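Local coordinates for protein eukaryotic translation initiation factor 4 gamma 5 (PDB 6OZU) that probably acts as a scaffold in translation initiation, its MIF4G domain likely serving, as in other eIF4G proteins, to dock the helicase eIF4A, at residues K53-E58 with I136-L141; V46-F51 with C95-E100; Y174-F179 with Q218-N223. All coordinates share one frame; numbering follows the deposited sequence.

Contact 1 (K53-E58 with I136-L141); sequences KSIQPE and INFLGL
Ile-55 and Phe-138 bring their CA atoms to 6.5 Å, where a type I beta turn from Lys-53 to Gln-56, following on from helix 40-53, lies against one turn of helix 118-144. In this all-helical, HEAT-like MIF4G domain, a loop between two helices is thus packed on a later helix. The Phe-138 ring stands between the two backbones because its CG is anti to the backbone N (chi1 -173°). Ser-54 sits on one face of it: CB lies 3.6 Å from the centroid of the Phe-138 ring and 21° off the ring normal, a CH-pi contact displaced toward CE1. The methylene makes the closest approach to the face, and the hydroxyl, hydrogen-bonded back to Ile-50 O, lies near the same rim. Ile-55 approaches the same ring obliquely through its CG2 branch, 3.5 Å from Phe-138 CD2, while its longer branch leads away. No direct hydrogen bond joins the segments, but a water donates to Ser-54 O (3.0 Å) and accepts from Asn-137 ND2 (3.0 Å), bridging turn and helix. Helix 63-76 adds Val-67 against Phe-138 and Tyr-66 against Ser-54, and helix 82-112 adds Phe-99 against Phe-138 and Thr-98 against Ile-55.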
loop_
_atom_site.group_PDB
_atom_site.type_symbol
_atom_site.label_atom_id
_atom_site.label_comp_id
_atom_site.label_asym_id
_atom_site.label_seq_id
_atom_site.Cartn_x
_atom_site.Cartn_y
_atom_site.Cartn_z
ATOM N N LYS A 53 2.879 12.494 0.951
ATOM C CA LYS A 53 1.784 12.870 1.845
ATOM C C LYS A 53 1.054 11.603 2.346
ATOM O O LYS A 53 0.591 11.564 3.486
ATOM C CB LYS A 53 0.827 13.864 1.123
ATOM C CG LYS A 53 -0.378 14.393 1.932
ATOM C CD LYS A 53 -0.025 15.402 3.054
ATOM C CE LYS A 53 -0.834 16.684 3.003
ATOM N NZ LYS A 53 -2.225 16.510 3.498
ATOM N N SER A 54 1.004 10.558 1.508
ATOM C CA SER A 54 0.352 9.296 1.835
ATOM C C SER A 54 1.123 8.398 2.823
ATOM O O SER A 54 0.517 7.493 3.415
ATOM C CB SER A 54 0.026 8.530 0.561
ATOM O OG SER A 54 -0.924 9.233 -0.219
ATOM N N ILE A 55 2.443 8.613 3.000
ATOM C CA ILE A 55 3.218 7.782 3.939
ATOM C C ILE A 55 3.546 8.538 5.234
ATOM O O ILE A 55 4.375 8.082 6.037
ATOM C CB ILE A 55 4.453 7.095 3.323
ATOM C CG1 ILE A 55 5.427 8.085 2.673
ATOM C CG2 ILE A 55 4.017 6.006 2.369
ATOM C CD1 ILE A 55 6.831 7.813 3.029
ATOM N N GLN A 56 2.872 9.689 5.435
ATOM C CA GLN A 56 2.964 10.480 6.652
ATOM C C GLN A 56 2.022 9.797 7.659
ATOM O O GLN A 56 0.869 9.503 7.295
ATOM C CB GLN A 56 2.559 11.933 6.394
ATOM C CG GLN A 56 3.603 12.758 5.650
ATOM C CD GLN A 56 4.901 12.908 6.408
ATOM O OE1 GLN A 56 5.802 12.054 6.342
ATOM N NE2 GLN A 56 5.014 13.994 7.158
ATOM N N PRO A 57 2.498 9.440 8.887
ATOM C CA PRO A 57 1.622 8.709 9.841
ATOM C C PRO A 57 0.362 9.478 10.307
ATOM O O PRO A 57 -0.658 8.840 10.571
ATOM C CB PRO A 57 2.563 8.346 10.996
ATOM C CG PRO A 57 3.644 9.370 10.926
ATOM C CD PRO A 57 3.845 9.654 9.461
ATOM N N GLU A 58 0.416 10.833 10.351
ATOM C CA GLU A 58 -0.702 11.727 10.726
ATOM C C GLU A 58 -1.942 11.687 9.794
ATOM O O GLU A 58 -3.054 12.038 10.194
ATOM C CB GLU A 58 -0.218 13.192 10.862
ATOM C CG GLU A 58 0.470 13.786 9.639
ATOM C CD GLU A 58 1.985 13.691 9.641
ATOM O OE1 GLU A 58 2.515 12.571 9.824
ATOM O OE2 GLU A 58 2.641 14.740 9.442
ATOM N N ILE A 136 2.761 0.290 5.102
ATOM C CA ILE A 136 1.888 -0.889 5.030
ATOM C C ILE A 136 0.431 -0.452 4.835
ATOM O O ILE A 136 -0.236 -1.005 3.965
ATOM C CB ILE A 136 2.098 -1.847 6.236
ATOM C CG1 ILE A 136 3.603 -2.151 6.496
ATOM C CG2 ILE A 136 1.290 -3.149 6.059
ATOM C CD1 ILE A 136 4.411 -2.915 5.353
ATOM N N ASN A 137 -0.027 0.589 5.546
ATOM C CA ASN A 137 -1.379 1.132 5.333
ATOM C C ASN A 137 -1.529 1.582 3.859
ATOM O O ASN A 137 -2.419 1.100 3.141
ATOM C CB ASN A 137 -1.697 2.298 6.301
ATOM C CG ASN A 137 -3.095 2.878 6.147
ATOM O OD1 ASN A 137 -4.088 2.154 5.993
ATOM N ND2 ASN A 137 -3.203 4.201 6.185
ATOM N N PHE A 138 -0.591 2.423 3.398
ATOM C CA PHE A 138 -0.554 2.904 2.029
ATOM C C PHE A 138 -0.588 1.741 1.008
ATOM O O PHE A 138 -1.415 1.793 0.089
ATOM C CB PHE A 138 0.643 3.817 1.832
ATOM C CG PHE A 138 0.721 4.523 0.493
ATOM C CD1 PHE A 138 -0.424 5.039 -0.113
ATOM C CD2 PHE A 138 1.940 4.732 -0.124
ATOM C CE1 PHE A 138 -0.348 5.731 -1.321
ATOM C CE2 PHE A 138 2.013 5.438 -1.321
ATOM C CZ PHE A 138 0.868 5.924 -1.918
ATOM N N LEU A 139 0.234 0.673 1.205
ATOM C CA LEU A 139 0.247 -0.508 0.325
ATOM C C LEU A 139 -1.160 -1.127 0.173
ATOM O O LEU A 139 -1.557 -1.469 -0.946
ATOM C CB LEU A 139 1.253 -1.573 0.820
ATOM C CG LEU A 139 1.421 -2.829 -0.074
ATOM C CD1 LEU A 139 2.243 -2.532 -1.343
ATOM C CD2 LEU A 139 2.060 -3.960 0.695
ATOM N N GLY A 140 -1.889 -1.226 1.294
ATOM C CA GLY A 140 -3.256 -1.738 1.362
ATOM C C GLY A 140 -4.255 -0.891 0.604
ATOM O O GLY A 140 -5.047 -1.412 -0.178
ATOM N N LEU A 141 -4.207 0.422 0.806
ATOM C CA LEU A 141 -5.068 1.362 0.082
ATOM C C LEU A 141 -4.782 1.422 -1.430
ATOM O O LEU A 141 -5.724 1.551 -2.228
ATOM C CB LEU A 141 -4.955 2.745 0.694
ATOM C CG LEU A 141 -5.484 2.825 2.107
ATOM C CD1 LEU A 141 -4.824 3.895 2.852
ATOM C CD2 LEU A 141 -6.963 2.971 2.122
HETATM O O HOH W 1 -0.643 5.592 5.453
#

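Contact 2 (V46-F51 with C95-E100); sequences VIQVIF and CQRTFE
Phe-51 carries the tight part of this contact, with Cys-95 and Thr-98 both set at the edge of its ring and close to its plane. Cys-95 SG is 3.7 Å from Phe-51 CE2; measured to the centroid of the Phe-51 ring, SG lies 4.9 Å away and 85° off the normal, which makes this an edge-on sulfur-aromatic contact and not one over the face. Further round the rim, Thr-98 OG1 comes to 3.7 Å from Phe-51 CD2, the two side chains crossing at about a right angle. That hydroxyl is not left without a polar partner in the apolar setting: with OG1 beside its backbone N (chi1 -61°), it is hydrogen-bonded to Gln-94 O, one turn earlier in the same helix. The backbones are nearest at this point, with the CA atoms of Phe-51 and Thr-98 7.9 Å apart.

The two helical segments run in broadly the same direction, their axes crossing at -32° and approaching no closer than 11.3 Å. This near-parallel relation fits the stacked helices of an all-helical, HEAT-like MIF4G domain; helix 63-76 comes between helices 40-53 and 82-112 in the chain and packs on Ile-47 and Ile-50. Ile-91 and Gln-94 extend the closely packed surface against Phe-51.

Toward solvent the fit is looser. Gln-48 brings its amide to the other helix only at its end, and the exposed Arg-97 ends near it. Gln-48 NE2 and Arg-97 NE are 4.3 Å apart, with the amide nitrogen placed obliquely to the guanidinium. Both atoms are donors as modelled, and no hydrogen bond crosses between the segments, while Gln-94 also touches the Gln-48 side chain.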
loop_
_atom_site.group_PDB
_atom_site.type_symbol
_atom_site.label_atom_id
_atom_site.label_comp_id
_atom_site.label_asym_id
_atom_site.label_seq_id
_atom_site.Cartn_x
_atom_site.Cartn_y
_atom_site.Cartn_z
ATOM N N VAL A 46 3.917 15.541 -9.221
ATOM C CA VAL A 46 2.538 15.368 -8.744
ATOM C C VAL A 46 2.389 14.005 -8.061
ATOM O O VAL A 46 1.801 13.917 -6.982
ATOM C CB VAL A 46 1.488 15.557 -9.880
ATOM C CG1 VAL A 46 0.077 15.165 -9.418
ATOM C CG2 VAL A 46 1.498 16.988 -10.404
ATOM N N ILE A 47 2.937 12.950 -8.691
ATOM C CA ILE A 47 2.856 11.586 -8.175
ATOM C C ILE A 47 3.712 11.466 -6.907
ATOM O O ILE A 47 3.224 10.912 -5.929
ATOM C CB ILE A 47 3.146 10.517 -9.281
ATOM C CG1 ILE A 47 2.201 10.683 -10.493
ATOM C CG2 ILE A 47 3.112 9.075 -8.742
ATOM C CD1 ILE A 47 0.684 10.714 -10.203
ATOM N N GLN A 48 4.932 12.068 -6.906
ATOM C CA GLN A 48 5.866 12.090 -5.771
ATOM C C GLN A 48 5.219 12.783 -4.554
ATOM O O GLN A 48 5.297 12.258 -3.447
ATOM C CB GLN A 48 7.190 12.780 -6.180
ATOM C CG GLN A 48 8.274 12.831 -5.089
ATOM C CD GLN A 48 9.382 11.807 -5.263
ATOM O OE1 GLN A 48 9.980 11.666 -6.339
ATOM N NE2 GLN A 48 9.697 11.085 -4.193
ATOM N N VAL A 49 4.541 13.924 -4.776
ATOM C CA VAL A 49 3.848 14.713 -3.751
ATOM C C VAL A 49 2.759 13.896 -3.054
ATOM O O VAL A 49 2.746 13.822 -1.822
ATOM C CB VAL A 49 3.328 16.069 -4.330
ATOM C CG1 VAL A 49 2.230 16.692 -3.461
ATOM C CG2 VAL A 49 4.473 17.042 -4.504
ATOM N N ILE A 50 1.859 13.276 -3.838
ATOM C CA ILE A 50 0.766 12.467 -3.297
ATOM C C ILE A 50 1.331 11.260 -2.518
ATOM O O ILE A 50 0.873 10.994 -1.402
ATOM C CB ILE A 50 -0.250 12.063 -4.414
ATOM C CG1 ILE A 50 -0.817 13.317 -5.149
ATOM C CG2 ILE A 50 -1.374 11.175 -3.844
ATOM C CD1 ILE A 50 -1.508 13.076 -6.456
ATOM N N PHE A 51 2.356 10.570 -3.080
ATOM C CA PHE A 51 2.987 9.407 -2.452
ATOM C C PHE A 51 3.712 9.741 -1.117
ATOM O O PHE A 51 3.671 8.919 -0.196
ATOM C CB PHE A 51 3.895 8.671 -3.439
ATOM C CG PHE A 51 3.198 7.588 -4.242
ATOM C CD1 PHE A 51 2.139 7.897 -5.091
ATOM C CD2 PHE A 51 3.633 6.270 -4.185
ATOM C CE1 PHE A 51 1.494 6.897 -5.821
ATOM C CE2 PHE A 51 3.004 5.274 -4.939
ATOM C CZ PHE A 51 1.940 5.594 -5.750
ATOM N N CYS A 95 5.995 3.471 -6.610
ATOM C CA CYS A 95 5.634 2.309 -5.755
ATOM C C CYS A 95 6.910 1.559 -5.441
ATOM O O CYS A 95 7.130 1.131 -4.320
ATOM C CB CYS A 95 4.650 1.384 -6.466
ATOM S SG CYS A 95 2.925 1.890 -6.340
ATOM N N GLN A 96 7.735 1.371 -6.468
ATOM C CA GLN A 96 9.013 0.690 -6.364
ATOM C C GLN A 96 9.897 1.420 -5.357
ATOM O O GLN A 96 10.394 0.774 -4.442
ATOM C CB GLN A 96 9.678 0.570 -7.735
ATOM C CG GLN A 96 10.728 -0.517 -7.821
ATOM C CD GLN A 96 11.480 -0.302 -9.098
ATOM O OE1 GLN A 96 12.454 0.463 -9.146
ATOM N NE2 GLN A 96 10.991 -0.915 -10.177
ATOM N N ARG A 97 9.981 2.766 -5.443
ATOM C CA ARG A 97 10.805 3.566 -4.556
ATOM C C ARG A 97 10.312 3.538 -3.112
ATOM O O ARG A 97 11.098 3.270 -2.205
ATOM C CB ARG A 97 10.986 4.991 -5.085
ATOM C CG ARG A 97 12.109 5.719 -4.357
ATOM C CD ARG A 97 12.171 7.206 -4.673
ATOM N NE ARG A 97 12.566 8.023 -3.517
ATOM C CZ ARG A 97 13.802 8.122 -3.034
ATOM N NH1 ARG A 97 14.051 8.895 -1.985
ATOM N NH2 ARG A 97 14.803 7.461 -3.606
ATOM N N THR A 98 9.012 3.769 -2.901
ATOM C CA THR A 98 8.356 3.736 -1.601
ATOM C C THR A 98 8.539 2.400 -0.855
ATOM O O THR A 98 8.809 2.412 0.358
ATOM C CB THR A 98 6.862 4.032 -1.811
ATOM O OG1 THR A 98 6.741 5.328 -2.385
ATOM C CG2 THR A 98 6.034 3.952 -0.517
ATOM N N PHE A 99 8.317 1.257 -1.541
ATOM C CA PHE A 99 8.363 -0.030 -0.842
ATOM C C PHE A 99 9.772 -0.620 -0.830
ATOM O O PHE A 99 10.080 -1.408 0.073
ATOM C CB PHE A 99 7.262 -1.006 -1.327
ATOM C CG PHE A 99 5.900 -0.372 -1.138
ATOM C CD1 PHE A 99 5.450 -0.006 0.131
ATOM C CD2 PHE A 99 5.119 -0.019 -2.239
ATOM C CE1 PHE A 99 4.233 0.663 0.297
ATOM C CE2 PHE A 99 3.888 0.651 -2.064
ATOM C CZ PHE A 99 3.459 0.980 -0.802
ATOM N N GLU A 100 10.662 -0.124 -1.705
ATOM C CA GLU A 100 12.087 -0.495 -1.692
ATOM C C GLU A 100 12.732 0.187 -0.459
ATOM O O GLU A 100 13.553 -0.423 0.227
ATOM C CB GLU A 100 12.782 0.020 -2.938
ATOM C CG GLU A 100 13.345 -1.044 -3.855
ATOM C CD GLU A 100 14.145 -0.430 -4.994
ATOM O OE1 GLU A 100 15.319 -0.064 -4.761
ATOM O OE2 GLU A 100 13.589 -0.283 -6.104
#

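Contact 3 (Y174-F179 with Q218-N223); sequences YELIHF and QFLLLN
Leu-220 meets two side chains of the 174-179 segment, Leu-176 and Phe-179, and the contact is wholly apolar: no hydrogen bond passes between the segments. Their backbones stay well apart, the closest CA atoms, those of Leu-176 and Leu-220, being 10.0 Å from each other, so the gap is spanned by side chains alone and the buried surface is a modest 128 Å².

Along 218-223, after a first turn in which Gln-218 rests its side chain on Pro-213, the walk reaches the contact at Leu-220, with its CB directed at the other helix and CG anti to the backbone N (chi1 -178°), which extends both methyl groups across the gap. The branches divide the work. CD1 reaches 3.7 Å from Leu-176 CD2, methyl against methyl, with the two side chains inclined to each other; CD2 lies 4.4 Å from Phe-179 CE2, approaching the ring obliquely. Phe-179 points its CB at the second helix, and with CG anti to the backbone N (chi1 -179°) its CE2 meets Leu-220. Leu-221 comes next and stands a little farther off, Leu-221 CD2 lying 5.0 Å from Phe-179 CZ. Leu-222 turns to Met-209, and Asn-223 closes the segment with its ND2 hydrogen-bonded to Glu-226 OE2, a partner farther along the same helix.

The contact therefore ties helix 173-186 to helix 215-235, the last helix of the chain, as one layer of the HEAT-like helical fold meets the next. Helix 150-162 supplies Leu-157 and Leu-161 against Phe-179 and Tyr-162 against Leu-221, and helix 194-208 adds Leu-205 against Phe-179 and Leu-208 against Leu-221.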
loop_
_atom_site.group_PDB
_atom_site.type_symbol
_atom_site.label_atom_id
_atom_site.label_comp_id
_atom_site.label_asym_id
_atom_site.label_seq_id
_atom_site.Cartn_x
_atom_site.Cartn_y
_atom_site.Cartn_z
ATOM N N TYR A 174 6.323 -7.172 15.414
ATOM C CA TYR A 174 5.760 -5.963 14.781
ATOM C C TYR A 174 5.363 -6.211 13.327
ATOM O O TYR A 174 4.382 -5.635 12.859
ATOM C CB TYR A 174 6.658 -4.723 14.945
ATOM C CG TYR A 174 6.788 -4.262 16.387
ATOM C CD1 TYR A 174 5.798 -3.483 16.989
ATOM C CD2 TYR A 174 7.887 -4.629 17.160
ATOM C CE1 TYR A 174 5.907 -3.075 18.322
ATOM C CE2 TYR A 174 8.012 -4.220 18.489
ATOM C CZ TYR A 174 7.021 -3.441 19.065
ATOM O OH TYR A 174 7.159 -3.057 20.376
ATOM N N GLU A 175 6.042 -7.157 12.666
ATOM C CA GLU A 175 5.741 -7.578 11.298
ATOM C C GLU A 175 4.403 -8.278 11.202
ATOM O O GLU A 175 3.652 -7.984 10.272
ATOM C CB GLU A 175 6.864 -8.461 10.759
ATOM C CG GLU A 175 7.959 -7.671 10.074
ATOM C CD GLU A 175 8.630 -6.615 10.923
ATOM O OE1 GLU A 175 8.494 -5.418 10.580
ATOM O OE2 GLU A 175 9.258 -6.978 11.945
ATOM N N LEU A 176 4.077 -9.154 12.186
ATOM C CA LEU A 176 2.798 -9.829 12.257
ATOM C C LEU A 176 1.661 -8.819 12.386
ATOM O O LEU A 176 0.615 -9.033 11.770
ATOM C CB LEU A 176 2.758 -10.776 13.464
ATOM C CG LEU A 176 3.203 -12.199 13.217
ATOM C CD1 LEU A 176 3.622 -12.864 14.519
ATOM C CD2 LEU A 176 2.114 -12.989 12.567
ATOM N N ILE A 177 1.854 -7.723 13.192
ATOM C CA ILE A 177 0.856 -6.661 13.398
ATOM C C ILE A 177 0.607 -5.893 12.091
ATOM O O ILE A 177 -0.549 -5.711 11.726
ATOM C CB ILE A 177 1.162 -5.744 14.608
ATOM C CG1 ILE A 177 1.507 -6.581 15.860
ATOM C CG2 ILE A 177 -0.031 -4.808 14.892
ATOM C CD1 ILE A 177 2.263 -5.866 16.945
ATOM N N HIS A 178 1.673 -5.521 11.343
ATOM C CA HIS A 178 1.531 -4.863 10.020
ATOM C C HIS A 178 0.701 -5.723 9.059
ATOM O O HIS A 178 -0.191 -5.198 8.383
ATOM C CB HIS A 178 2.887 -4.484 9.389
ATOM C CG HIS A 178 3.725 -3.537 10.212
ATOM N ND1 HIS A 178 3.164 -2.478 10.908
ATOM C CD2 HIS A 178 5.061 -3.535 10.425
ATOM C CE1 HIS A 178 4.181 -1.865 11.497
ATOM N NE2 HIS A 178 5.334 -2.477 11.249
ATOM N N PHE A 179 0.929 -7.053 9.086
ATOM C CA PHE A 179 0.194 -8.026 8.292
ATOM C C PHE A 179 -1.269 -8.139 8.675
ATOM O O PHE A 179 -2.075 -8.308 7.766
ATOM C CB PHE A 179 0.869 -9.405 8.343
ATOM C CG PHE A 179 0.168 -10.462 7.524
ATOM C CD1 PHE A 179 0.270 -10.470 6.137
ATOM C CD2 PHE A 179 -0.629 -11.417 8.134
ATOM C CE1 PHE A 179 -0.399 -11.435 5.372
ATOM C CE2 PHE A 179 -1.293 -12.385 7.369
ATOM C CZ PHE A 179 -1.166 -12.393 5.998
ATOM N N GLN A 218 2.823 -22.212 7.741
ATOM C CA GLN A 218 1.789 -22.860 6.969
ATOM C C GLN A 218 0.456 -22.717 7.660
ATOM O O GLN A 218 -0.539 -22.483 6.979
ATOM C CB GLN A 218 2.126 -24.316 6.735
ATOM C CG GLN A 218 2.029 -24.651 5.268
ATOM C CD GLN A 218 1.943 -26.119 5.035
ATOM O OE1 GLN A 218 0.938 -26.740 5.342
ATOM N NE2 GLN A 218 2.993 -26.697 4.477
ATOM N N PHE A 219 0.428 -22.815 9.011
ATOM C CA PHE A 219 -0.803 -22.630 9.781
ATOM C C PHE A 219 -1.305 -21.188 9.618
ATOM O O PHE A 219 -2.497 -20.986 9.401
ATOM C CB PHE A 219 -0.631 -23.025 11.267
ATOM C CG PHE A 219 -1.938 -23.090 12.028
ATOM C CD1 PHE A 219 -2.774 -24.200 11.921
ATOM C CD2 PHE A 219 -2.355 -22.023 12.821
ATOM C CE1 PHE A 219 -4.010 -24.237 12.590
ATOM C CE2 PHE A 219 -3.587 -22.070 13.500
ATOM C CZ PHE A 219 -4.402 -23.177 13.379
ATOM N N LEU A 220 -0.387 -20.207 9.652
ATOM C CA LEU A 220 -0.709 -18.794 9.480
ATOM C C LEU A 220 -1.372 -18.521 8.135
ATOM O O LEU A 220 -2.465 -17.956 8.110
ATOM C CB LEU A 220 0.534 -17.915 9.650
ATOM C CG LEU A 220 0.298 -16.405 9.525
ATOM C CD1 LEU A 220 0.444 -15.740 10.830
ATOM C CD2 LEU A 220 1.224 -15.795 8.550
ATOM N N LEU A 221 -0.726 -18.930 7.027
ATOM C CA LEU A 221 -1.229 -18.709 5.667
ATOM C C LEU A 221 -2.509 -19.481 5.348
ATOM O O LEU A 221 -3.411 -18.913 4.724
ATOM C CB LEU A 221 -0.141 -18.988 4.649
ATOM C CG LEU A 221 1.097 -18.090 4.730
ATOM C CD1 LEU A 221 2.275 -18.717 4.011
ATOM C CD2 LEU A 221 0.790 -16.649 4.251
ATOM N N LEU A 222 -2.619 -20.742 5.829
ATOM C CA LEU A 222 -3.811 -21.561 5.624
ATOM C C LEU A 222 -5.002 -21.088 6.419
ATOM O O LEU A 222 -6.108 -21.117 5.891
ATOM C CB LEU A 222 -3.551 -23.058 5.876
ATOM C CG LEU A 222 -2.665 -23.756 4.835
ATOM C CD1 LEU A 222 -2.331 -25.136 5.267
ATOM C CD2 LEU A 222 -3.345 -23.815 3.489
ATOM N N ASN A 223 -4.802 -20.679 7.698
ATOM C CA ASN A 223 -5.892 -20.175 8.536
ATOM C C ASN A 223 -6.404 -18.826 8.025
ATOM O O ASN A 223 -7.615 -18.590 8.073
ATOM C CB ASN A 223 -5.509 -20.093 10.015
ATOM C CG ASN A 223 -6.679 -20.232 10.952
ATOM O OD1 ASN A 223 -6.726 -19.646 12.027
ATOM N ND2 ASN A 223 -7.669 -20.985 10.545
#

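How the contacts relate
Contacts 1 and 2 are neighbours, with centres about 11 Å apart, and their segments alternate along the chain: 46-51, 53-58, 95-100, 136-141. They share a buried cluster, in which Phe-138 meets Phe-51 edge-to-face and Leu-139 CD1 lies 3.7 Å from Phe-99 CE2, so that helices 40-53, 82-112 and 118-144 converge there. Contact 3 comes later in sequence, its centre about 20 Å from that of contact 1 and 26 Å from that of contact 2, across the chain's centre from the latter. Ile-136 CG2 links it to contact 1, lying 3.4 Å from His-178 O. Together they run from the third helix, 40-53, to the last, 215-235, consistent with a continuous helical scaffold.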